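Local coordinates for ancylostoma secreted protein 2 (Necator americanus, PDB 4NUO) that binds a metal ion such as zinc or copper and is a secreted hookworm protein of the CAP family, whose precise role is not established, at residues A[127-132]-A[144-149]; A[148-153]-A[186-191]. All coordinates share one frame; numbering follows the deposited sequence.

Interaction 1: residues A[127-132]-A[144-149]; sequences AEKGVG and RGVGHY. With ZN (zinc ion), chain B.
Lys-129 and Arg-144 reach past one another, each side chain ending on backbone of the other segment. The lysine chain runs extended beyond CG, laying CD alongside the carbonyl of Gly-145, and Lys-129 NZ donates to Gly-145 O at 2.8 Å, 18° out of the carbonyl plane. In return Arg-144 folds back at chi3 (43°), which brings the edge of its guanidinium to the backbone of Gly-130 and Val-131. There Arg-144 NH1 donates to Gly-130 O at 2.8 Å through a bent bond (139° at the hydrogen) that arrives from above the carbonyl plane; the position of NH2 is less certain. Beside these polar links Val-146 CG1 packs 3.8 Å from Lys-129 CB. Val-131 CG2 lies 3.9 Å from CE2 of Tyr-149, meeting the ring obliquely. Further out, Asp-52 accepts the backbone N-H groups of Val-131 and Gly-132, fixing the loop, while Glu-125 of helix 111-129 binds the N of Tyr-149. Gly-130, with positive phi, is the first residue past helix 111-129, and Val-146 is the N-cap residue of helix 147-152. That helix carries His-148, whose NE2 binds zinc at 2.3 Å; with His-88 it forms the two-histidine metal site of the CAP domain.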
loop_
_atom_site.group_PDB
_atom_site.type_symbol
_atom_site.label_atom_id
_atom_site.label_comp_id
_atom_site.label_asym_id
_atom_site.label_seq_id
_atom_site.Cartn_x
_atom_site.Cartn_y
_atom_site.Cartn_z
ATOM N N ALA A 127 3.391 -8.834 -10.027
ATOM C CA ALA A 127 3.102 -9.744 -11.135
ATOM C C ALA A 127 3.769 -9.302 -12.435
ATOM O O ALA A 127 4.151 -10.140 -13.269
ATOM C CB ALA A 127 1.605 -9.868 -11.334
ATOM N N GLU A 128 3.910 -7.991 -12.613
ATOM C CA GLU A 128 4.388 -7.459 -13.891
ATOM C C GLU A 128 5.906 -7.367 -13.976
ATOM O O GLU A 128 6.491 -7.741 -14.998
ATOM C CB GLU A 128 3.755 -6.097 -14.192
ATOM C CG GLU A 128 2.255 -6.160 -14.453
ATOM C CD GLU A 128 1.720 -4.914 -15.151
ATOM O OE1 GLU A 128 2.514 -3.986 -15.415
ATOM O OE2 GLU A 128 0.504 -4.875 -15.442
ATOM N N LYS A 129 6.541 -6.875 -12.913
ATOM C CA LYS A 129 7.989 -6.676 -12.913
ATOM C C LYS A 129 8.719 -7.796 -12.192
ATOM O O LYS A 129 9.887 -8.075 -12.476
ATOM C CB LYS A 129 8.356 -5.325 -12.297
ATOM C CG LYS A 129 7.812 -4.145 -13.092
ATOM C CD LYS A 129 8.095 -2.819 -12.417
ATOM C CE LYS A 129 7.518 -1.673 -13.245
ATOM N NZ LYS A 129 7.356 -0.403 -12.476
ATOM N N GLY A 130 8.032 -8.436 -11.255
ATOM C CA GLY A 130 8.640 -9.506 -10.482
ATOM C C GLY A 130 9.427 -8.971 -9.302
ATOM O O GLY A 130 10.003 -7.878 -9.361
ATOM N N VAL A 131 9.453 -9.734 -8.213
ATOM C CA VAL A 131 10.283 -9.366 -7.078
ATOM C C VAL A 131 11.266 -10.490 -6.784
ATOM O O VAL A 131 12.474 -10.257 -6.682
ATOM C CB VAL A 131 9.441 -9.022 -5.825
ATOM C CG1 VAL A 131 10.337 -8.876 -4.600
ATOM C CG2 VAL A 131 8.669 -7.732 -6.054
ATOM N N GLY A 132 10.749 -11.707 -6.665
ATOM C CA GLY A 132 11.582 -12.857 -6.348
ATOM C C GLY A 132 11.593 -13.227 -4.870
ATOM O O GLY A 132 10.904 -12.604 -4.059
ATOM N N ARG A 144 14.326 -1.334 -9.480
ATOM C CA ARG A 144 13.545 -2.035 -10.499
ATOM C C ARG A 144 12.117 -1.514 -10.636
ATOM O O ARG A 144 11.389 -1.931 -11.538
ATOM C CB ARG A 144 13.551 -3.548 -10.255
ATOM C CG ARG A 144 14.940 -4.157 -10.377
ATOM C CD ARG A 144 14.919 -5.682 -10.343
ATOM N NE ARG A 144 13.824 -6.196 -11.155
ATOM C CZ ARG A 144 12.776 -6.836 -10.649
ATOM N NH1 ARG A 144 12.717 -7.078 -9.347
ATOM N NH2 ARG A 144 11.803 -7.253 -11.447
ATOM N N GLY A 145 11.719 -0.602 -9.752
ATOM C CA GLY A 145 10.415 0.033 -9.861
ATOM C C GLY A 145 9.289 -0.821 -9.311
ATOM O O GLY A 145 8.188 -0.852 -9.865
ATOM N N VAL A 146 9.568 -1.522 -8.218
ATOM C CA VAL A 146 8.553 -2.318 -7.537
ATOM C C VAL A 146 8.189 -1.693 -6.194
ATOM O O VAL A 146 7.574 -2.345 -5.339
ATOM C CB VAL A 146 9.040 -3.753 -7.304
ATOM C CG1 VAL A 146 9.141 -4.495 -8.629
ATOM C CG2 VAL A 146 10.375 -3.743 -6.577
ATOM N N GLY A 147 8.551 -0.423 -6.030
ATOM C CA GLY A 147 8.450 0.256 -4.749
ATOM C C GLY A 147 7.047 0.591 -4.277
ATOM O O GLY A 147 6.841 0.836 -3.084
ATOM N N HIS A 148 6.078 0.631 -5.190
ATOM C CA HIS A 148 4.695 0.807 -4.764
ATOM C C HIS A 148 4.176 -0.488 -4.171
ATOM O O HIS A 148 3.581 -0.487 -3.082
ATOM C CB HIS A 148 3.818 1.247 -5.926
ATOM C CG HIS A 148 4.198 2.580 -6.485
ATOM N ND1 HIS A 148 3.816 2.986 -7.738
ATOM C CD2 HIS A 148 4.901 3.600 -5.942
ATOM C CE1 HIS A 148 4.286 4.208 -7.962
ATOM N NE2 HIS A 148 4.943 4.595 -6.890
ATOM N N TYR A 149 4.432 -1.592 -4.865
ATOM C CA TYR A 149 4.130 -2.908 -4.308
ATOM C C TYR A 149 4.795 -3.153 -2.948
ATOM O O TYR A 149 4.138 -3.582 -2.005
ATOM C CB TYR A 149 4.530 -4.032 -5.272
ATOM C CG TYR A 149 4.562 -5.375 -4.581
ATOM C CD1 TYR A 149 3.386 -6.060 -4.305
ATOM C CD2 TYR A 149 5.767 -5.944 -4.170
ATOM C CE1 TYR A 149 3.406 -7.293 -3.660
ATOM C CE2 TYR A 149 5.791 -7.173 -3.521
ATOM C CZ TYR A 149 4.607 -7.842 -3.275
ATOM O OH TYR A 149 4.617 -9.060 -2.621
HETATM ZN ZN ZN B . 6.675 6.132 -6.720
HETATM O O HOH W 1 6.224 7.130 -8.946
HETATM O O HOH W 2 8.858 4.874 -6.885
#

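Interaction 2: residues A[148-153]-A[186-191]; sequences HYTQMV and KDIYEK. With ZN (zinc ion), chain B.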
loop_
_atom_site.group_PDB
_atom_site.type_symbol
_atom_site.label_atom_id
_atom_site.label_comp_id
_atom_site.label_asym_id
_atom_site.label_seq_id
_atom_site.Cartn_x
_atom_site.Cartn_y
_atom_site.Cartn_z
ATOM N N HIS A 148 6.078 0.631 -5.190
ATOM C CA HIS A 148 4.695 0.807 -4.764
ATOM C C HIS A 148 4.176 -0.488 -4.171
ATOM O O HIS A 148 3.581 -0.487 -3.082
ATOM C CB HIS A 148 3.818 1.247 -5.926
ATOM C CG HIS A 148 4.198 2.580 -6.485
ATOM N ND1 HIS A 148 3.816 2.986 -7.738
ATOM C CD2 HIS A 148 4.901 3.600 -5.942
ATOM C CE1 HIS A 148 4.286 4.208 -7.962
ATOM N NE2 HIS A 148 4.943 4.595 -6.890
ATOM N N TYR A 149 4.432 -1.592 -4.865
ATOM C CA TYR A 149 4.130 -2.908 -4.308
ATOM C C TYR A 149 4.795 -3.153 -2.948
ATOM O O TYR A 149 4.138 -3.582 -2.005
ATOM C CB TYR A 149 4.530 -4.032 -5.272
ATOM C CG TYR A 149 4.562 -5.375 -4.581
ATOM C CD1 TYR A 149 3.386 -6.060 -4.305
ATOM C CD2 TYR A 149 5.767 -5.944 -4.170
ATOM C CE1 TYR A 149 3.406 -7.293 -3.660
ATOM C CE2 TYR A 149 5.791 -7.173 -3.521
ATOM C CZ TYR A 149 4.607 -7.842 -3.275
ATOM O OH TYR A 149 4.617 -9.060 -2.621
ATOM N N THR A 150 6.097 -2.923 -2.854
ATOM C CA THR A 150 6.808 -3.236 -1.616
ATOM C C THR A 150 6.283 -2.427 -0.440
ATOM O O THR A 150 6.210 -2.929 0.672
ATOM C CB THR A 150 8.350 -3.108 -1.758
ATOM O OG1 THR A 150 8.705 -1.761 -2.087
ATOM C CG2 THR A 150 8.856 -4.035 -2.844
ATOM N N GLN A 151 5.872 -1.190 -0.690
ATOM C CA GLN A 151 5.260 -0.395 0.367
ATOM C C GLN A 151 3.884 -0.937 0.771
ATOM O O GLN A 151 3.531 -0.920 1.959
ATOM C CB GLN A 151 5.162 1.085 -0.043
ATOM C CG GLN A 151 4.429 1.949 0.975
ATOM C CD GLN A 151 5.164 2.061 2.312
ATOM O OE1 GLN A 151 6.005 2.947 2.499
ATOM N NE2 GLN A 151 4.838 1.169 3.255
ATOM N N MET A 152 3.107 -1.420 -0.199
ATOM C CA MET A 152 1.796 -1.993 0.110
ATOM C C MET A 152 1.897 -3.203 1.022
ATOM O O MET A 152 1.030 -3.410 1.872
ATOM C CB MET A 152 1.034 -2.402 -1.159
ATOM C CG MET A 152 0.418 -1.256 -1.915
ATOM S SD MET A 152 -0.628 -1.863 -3.243
ATOM C CE MET A 152 -2.023 -2.415 -2.287
ATOM N N VAL A 153 2.944 -4.005 0.851
ATOM C CA VAL A 153 3.065 -5.242 1.623
ATOM C C VAL A 153 4.184 -5.183 2.662
ATOM O O VAL A 153 4.617 -6.213 3.189
ATOM C CB VAL A 153 3.239 -6.486 0.710
ATOM C CG1 VAL A 153 2.053 -6.608 -0.244
ATOM C CG2 VAL A 153 4.562 -6.409 -0.072
ATOM N N LYS A 186 16.512 -3.428 4.502
ATOM C CA LYS A 186 15.602 -4.162 5.383
ATOM C C LYS A 186 14.762 -5.131 4.555
ATOM O O LYS A 186 14.597 -4.937 3.350
ATOM C CB LYS A 186 14.679 -3.201 6.137
ATOM C CG LYS A 186 15.391 -2.132 6.952
ATOM C CD LYS A 186 16.348 -2.738 7.965
ATOM C CE LYS A 186 17.105 -1.646 8.726
ATOM N NZ LYS A 186 16.212 -0.797 9.576
ATOM N N ASP A 187 14.229 -6.175 5.185
ATOM C CA ASP A 187 13.348 -7.090 4.467
ATOM C C ASP A 187 11.960 -6.484 4.360
ATOM O O ASP A 187 11.486 -5.855 5.304
ATOM C CB ASP A 187 13.247 -8.434 5.187
ATOM C CG ASP A 187 14.552 -9.192 5.192
ATOM O OD1 ASP A 187 15.441 -8.861 4.380
ATOM O OD2 ASP A 187 14.681 -10.124 6.011
ATOM N N ILE A 188 11.309 -6.693 3.220
ATOM C CA ILE A 188 9.936 -6.227 3.014
ATOM C C ILE A 188 9.023 -6.870 4.054
ATOM O O ILE A 188 8.226 -6.198 4.701
ATOM C CB ILE A 188 9.443 -6.587 1.604
ATOM C CG1 ILE A 188 10.361 -5.956 0.556
ATOM C CG2 ILE A 188 7.997 -6.119 1.382
ATOM C CD1 ILE A 188 10.280 -6.624 -0.817
ATOM N N TYR A 189 9.152 -8.179 4.213
ATOM C CA TYR A 189 8.490 -8.883 5.302
ATOM C C TYR A 189 9.281 -10.134 5.650
ATOM O O TYR A 189 10.090 -10.625 4.846
ATOM C CB TYR A 189 7.027 -9.224 4.959
ATOM C CG TYR A 189 6.821 -10.030 3.691
ATOM C CD1 TYR A 189 6.891 -11.420 3.707
ATOM C CD2 TYR A 189 6.517 -9.405 2.492
ATOM C CE1 TYR A 189 6.676 -12.168 2.553
ATOM C CE2 TYR A 189 6.316 -10.145 1.326
ATOM C CZ TYR A 189 6.404 -11.517 1.362
ATOM O OH TYR A 189 6.200 -12.248 0.203
ATOM N N GLU A 190 9.050 -10.643 6.856
ATOM C CA GLU A 190 9.712 -11.870 7.298
ATOM C C GLU A 190 9.074 -13.091 6.649
ATOM O O GLU A 190 7.841 -13.248 6.673
ATOM C CB GLU A 190 9.625 -11.978 8.819
ATOM C CG GLU A 190 10.401 -10.868 9.511
ATOM C CD GLU A 190 10.132 -10.787 10.997
ATOM O OE1 GLU A 190 10.140 -9.646 11.524
ATOM O OE2 GLU A 190 9.932 -11.852 11.631
ATOM N N LYS A 191 9.904 -13.954 6.068
ATOM C CA LYS A 191 9.406 -15.165 5.420
ATOM C C LYS A 191 9.122 -16.279 6.428
ATOM O O LYS A 191 9.905 -16.515 7.356
ATOM C CB LYS A 191 10.386 -15.659 4.355
ATOM C CG LYS A 191 10.638 -14.654 3.239
ATOM C CD LYS A 191 11.237 -15.326 2.009
ATOM C CE LYS A 191 12.660 -15.728 2.183
ATOM N NZ LYS A 191 13.139 -16.399 0.934
HETATM ZN ZN ZN B . 6.675 6.132 -6.720
HETATM O O HOH W 3 6.938 -10.252 -2.135
HETATM O O HOH W 1 6.224 7.130 -8.946
HETATM O O HOH W 2 8.858 4.874 -6.885
#
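Ile-188 points from the loop 186-191 at the end of helix 147-152, and its two branches part, one to Val-153 and the Thr-150 carbonyl, the other to the Thr-150 side chain. From CB, the Ile-188 CG2 methyl stands anti to the backbone N and reaches Val-153 CG2 at 3.7 Å, with Thr-150 O equally near. The other branch leaves beside the backbone N (chi1 -59°): Ile-188 CG1 passes 4.2 Å from Thr-150 CB, and Ile-188 CD1 at the tip comes 3.6 Å from Thr-150 CG2, the two side chains crossing at about a right angle. Thr-150 turns its methyl to this contact while OG1 hydrogen-bonds to Asn-182. Val-153 CG2 also sits over one face of the Tyr-149 ring, 3.5 Å above its plane and offset toward the rim. Next along the loop, Tyr-189 sets CD2 3.8 Å from Val-153 O. Its edge is turned to the hydroxyl of Tyr-149, and one water bridges the two phenols, 2.7 Å from Tyr-149 OH and donating to Tyr-189 OH at a longer 3.2 Å. Tyr-189 OH also hydrogen-bonds to Pro-59 O. The direct contact is thus buried van der Waals packing, and the polar link between the segments runs through a water.

Overall arrangement
From the N terminus, the chain leaves helix 111-129, passes through the short helix 139-142 and returns to the start of helix 147-152, where interaction 1 closes this loop with 11 residues between its segments. Interaction 2 begins where that contact ends: His-148 and Tyr-149 belong to both. It closes a longer loop, through the antiparallel strands 159-166 and 171-178, and brings the segment 186-191 back to the same helix. The two loops therefore follow one another rather than nest, with helix 147-152 as their common element. Together they tie helix 111-129 and the loop before strand 207-208 to the helix bearing a zinc ligand.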